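Local coordinates for Pap fimbrial major pilin protein (Escherichia coli, PDB 2UY6) that polymerizes into the thick right-handed helical rod of the P pilus, which lets the bacterium colonize the epithelium of specific host organs, at residues D91-N96 against A154-N159. The protein carries 2 engineered substitutions. Sequence-based numbering, arbitrary orientation.
Sequences DELDTN and AVANFN
T95 splits its side chain between two neighbours: OG1 hydrogen-bonds L101 O, while CG2 meets A154. With chi1 at 53°, CG2 lies anti to the carbonyl carbon and beside the backbone N, and from there comes within 4.0 Å of A154 CB. Locally within 91-96, T95 N donates a weak bond, bent to 115°, to D94 OD1. The same A154 CB is flanked by D94 O and by one branch of L93. That branch, CD2, lies across A154 and A156, two residues apart on strand 153-162, 4.1 Å from A154 CB and equally 4.1 Å from A156 CB; chi1 of 179° sets CG anti to the backbone N, directing the branched end toward the strand. At the open end of the contact, N96 brings ND2 to 4.2 Å from A154 CA. I103 touches L93, T95 and A154, and F114 touches L93 and A156, extending the apolar cluster. Residues 154-159 also pair in parallel with a strand of another protein's chain, consistent with the donor-strand complementation of pilins. No hydrogen bond links 91-96 to 154-159; 206 Å² is buried, and the closest contacts are largely between methyl groups, so these segments of the immunoglobulin-like pilin meet through apolar packing, while flanking backbone bonds, such as N96 with S153, also join the sheets.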
ATOM      1  N   ASP B  91      12.919 -25.123  13.844  1.00 42.83           N
ATOM      2  CA  ASP B  91      13.946 -24.122  13.602  1.00 41.15           C
ATOM      3  C   ASP B  91      14.981 -24.639  12.616  1.00 39.81           C
ATOM      4  O   ASP B  91      16.001 -23.996  12.378  1.00 38.61           O
ATOM      5  CB  ASP B  91      14.616 -23.716  14.917  1.00 42.82           C
ATOM      6  CG  ASP B  91      15.495 -24.808  15.497  1.00 43.65           C
ATOM      7  OD1 ASP B  91      15.135 -26.001  15.390  1.00 42.43           O
ATOM      8  OD2 ASP B  91      16.544 -24.461  16.078  1.00 45.07           O
ATOM      9  N   GLU B  92      14.719 -25.811  12.046  1.00 39.14           N
ATOM     10  CA  GLU B  92      15.630 -26.384  11.065  1.00 39.15           C
ATOM     11  C   GLU B  92      14.914 -26.505   9.732  1.00 37.60           C
ATOM     12  O   GLU B  92      14.017 -27.324   9.574  1.00 37.59           O
ATOM     13  CB  GLU B  92      16.129 -27.764  11.498  1.00 40.29           C
ATOM     14  CG  GLU B  92      16.891 -27.791  12.821  1.00 42.78           C
ATOM     15  CD  GLU B  92      17.723 -29.061  13.000  1.00 43.06           C
ATOM     16  OE1 GLU B  92      17.279 -30.145  12.563  1.00 43.17           O
ATOM     17  OE2 GLU B  92      18.823 -28.974  13.587  1.00 43.68           O
ATOM     18  N   LEU B  93      15.315 -25.676   8.779  1.00 36.46           N
ATOM     19  CA  LEU B  93      14.720 -25.686   7.454  1.00 37.57           C
ATOM     20  C   LEU B  93      15.286 -26.839   6.619  1.00 37.93           C
ATOM     21  O   LEU B  93      16.442 -26.791   6.189  1.00 37.41           O
ATOM     22  CB  LEU B  93      14.996 -24.352   6.753  1.00 37.74           C
ATOM     23  CG  LEU B  93      14.443 -24.235   5.334  1.00 38.15           C
ATOM     24  CD1 LEU B  93      12.925 -24.239   5.390  1.00 38.89           C
ATOM     25  CD2 LEU B  93      14.960 -22.975   4.682  1.00 36.45           C
ATOM     26  N   ASP B  94      14.471 -27.869   6.390  1.00 37.31           N
ATOM     27  CA  ASP B  94      14.902 -29.023   5.612  1.00 36.59           C
ATOM     28  C   ASP B  94      15.322 -28.581   4.207  1.00 36.07           C
ATOM     29  O   ASP B  94      14.786 -27.606   3.674  1.00 37.68           O
ATOM     30  CB  ASP B  94      13.776 -30.056   5.529  1.00 38.44           C
ATOM     31  CG  ASP B  94      14.300 -31.488   5.393  1.00 39.56           C
ATOM     32  OD1 ASP B  94      15.200 -31.719   4.558  1.00 37.60           O
ATOM     33  OD2 ASP B  94      13.806 -32.379   6.119  1.00 38.57           O
ATOM     34  N   THR B  95      16.271 -29.298   3.610  1.00 34.46           N
ATOM     35  CA  THR B  95      16.774 -28.955   2.282  1.00 34.45           C
ATOM     36  C   THR B  95      16.516 -29.984   1.193  1.00 36.78           C
ATOM     37  O   THR B  95      16.067 -31.096   1.458  1.00 36.08           O
ATOM     38  CB  THR B  95      18.283 -28.727   2.316  1.00 33.46           C
ATOM     39  OG1 THR B  95      18.912 -29.867   2.913  1.00 30.52           O
ATOM     40  CG2 THR B  95      18.621 -27.472   3.105  1.00 31.68           C
ATOM     41  N   ASN B  96      16.822 -29.596  -0.041  1.00 39.19           N
ATOM     42  CA  ASN B  96      16.658 -30.467  -1.199  1.00 42.87           C
ATOM     43  C   ASN B  96      18.004 -31.008  -1.650  1.00 44.22           C
ATOM     44  O   ASN B  96      19.016 -30.301  -1.601  1.00 44.61           O
ATOM     45  CB  ASN B  96      16.031 -29.710  -2.372  1.00 44.87           C
ATOM     46  CG  ASN B  96      14.640 -29.199  -2.062  1.00 48.18           C
ATOM     47  OD1 ASN B  96      13.756 -29.966  -1.657  1.00 48.20           O
ATOM     48  ND2 ASN B  96      14.433 -27.896  -2.254  1.00 47.85           N
ATOM     49  N   ALA B 154      17.242 -24.808  -1.025  1.00 32.92           N
ATOM     50  CA  ALA B 154      16.030 -24.623  -0.240  1.00 32.26           C
ATOM     51  C   ALA B 154      15.384 -23.282  -0.542  1.00 31.24           C
ATOM     52  O   ALA B 154      16.035 -22.357  -1.045  1.00 31.04           O
ATOM     53  CB  ALA B 154      16.342 -24.725   1.254  1.00 30.85           C
ATOM     54  N   VAL B 155      14.096 -23.194  -0.239  1.00 31.02           N
ATOM     55  CA  VAL B 155      13.329 -21.965  -0.436  1.00 31.05           C
ATOM     56  C   VAL B 155      12.505 -21.726   0.810  1.00 30.32           C
ATOM     57  O   VAL B 155      11.844 -22.632   1.308  1.00 31.01           O
ATOM     58  CB  VAL B 155      12.344 -22.057  -1.627  1.00 31.00           C
ATOM     59  CG1 VAL B 155      11.501 -20.771  -1.701  1.00 31.38           C
ATOM     60  CG2 VAL B 155      13.103 -22.264  -2.923  1.00 29.58           C
ATOM     61  N   ALA B 156      12.547 -20.506   1.319  1.00 29.57           N
ATOM     62  CA  ALA B 156      11.775 -20.176   2.502  1.00 29.53           C
ATOM     63  C   ALA B 156      10.801 -19.058   2.143  1.00 28.93           C
ATOM     64  O   ALA B 156      11.158 -18.137   1.407  1.00 29.41           O
ATOM     65  CB  ALA B 156      12.709 -19.736   3.620  1.00 28.93           C
ATOM     66  N   ASN B 157       9.568 -19.139   2.635  1.00 29.79           N
ATOM     67  CA  ASN B 157       8.592 -18.085   2.348  1.00 31.07           C
ATOM     68  C   ASN B 157       8.598 -17.029   3.431  1.00 29.76           C
ATOM     69  O   ASN B 157       8.332 -17.330   4.596  1.00 32.53           O
ATOM     70  CB  ASN B 157       7.170 -18.636   2.226  1.00 32.39           C
ATOM     71  CG  ASN B 157       6.938 -19.354   0.921  1.00 36.77           C
ATOM     72  OD1 ASN B 157       7.250 -18.832  -0.159  1.00 37.39           O
ATOM     73  ND2 ASN B 157       6.384 -20.561   1.003  1.00 38.56           N
ATOM     74  N   PHE B 158       8.916 -15.800   3.039  1.00 27.62           N
ATOM     75  CA  PHE B 158       8.936 -14.667   3.950  1.00 27.72           C
ATOM     76  C   PHE B 158       7.533 -14.081   3.869  1.00 29.02           C
ATOM     77  O   PHE B 158       7.185 -13.414   2.894  1.00 29.62           O
ATOM     78  CB  PHE B 158       9.967 -13.639   3.484  1.00 27.76           C
ATOM     79  CG  PHE B 158      10.145 -12.483   4.425  1.00 26.16           C
ATOM     80  CD1 PHE B 158      10.529 -12.694   5.745  1.00 25.78           C
ATOM     81  CD2 PHE B 158       9.947 -11.182   3.990  1.00 24.48           C
ATOM     82  CE1 PHE B 158      10.714 -11.619   6.618  1.00 26.01           C
ATOM     83  CE2 PHE B 158      10.132 -10.103   4.854  1.00 24.26           C
ATOM     84  CZ  PHE B 158      10.517 -10.322   6.170  1.00 23.54           C
ATOM     85  N   ASN B 159       6.733 -14.331   4.897  1.00 29.92           N
ATOM     86  CA  ASN B 159       5.349 -13.875   4.911  1.00 30.80           C
ATOM     87  C   ASN B 159       5.048 -12.626   5.739  1.00 30.26           C
ATOM     88  O   ASN B 159       5.303 -12.582   6.946  1.00 31.17           O
ATOM     89  CB  ASN B 159       4.463 -15.030   5.379  1.00 33.62           C
ATOM     90  CG  ASN B 159       4.973 -16.388   4.894  1.00 38.70           C
ATOM     91  OD1 ASN B 159       5.173 -16.599   3.694  1.00 38.97           O
ATOM     92  ND2 ASN B 159       5.191 -17.312   5.832  1.00 38.87           N
TER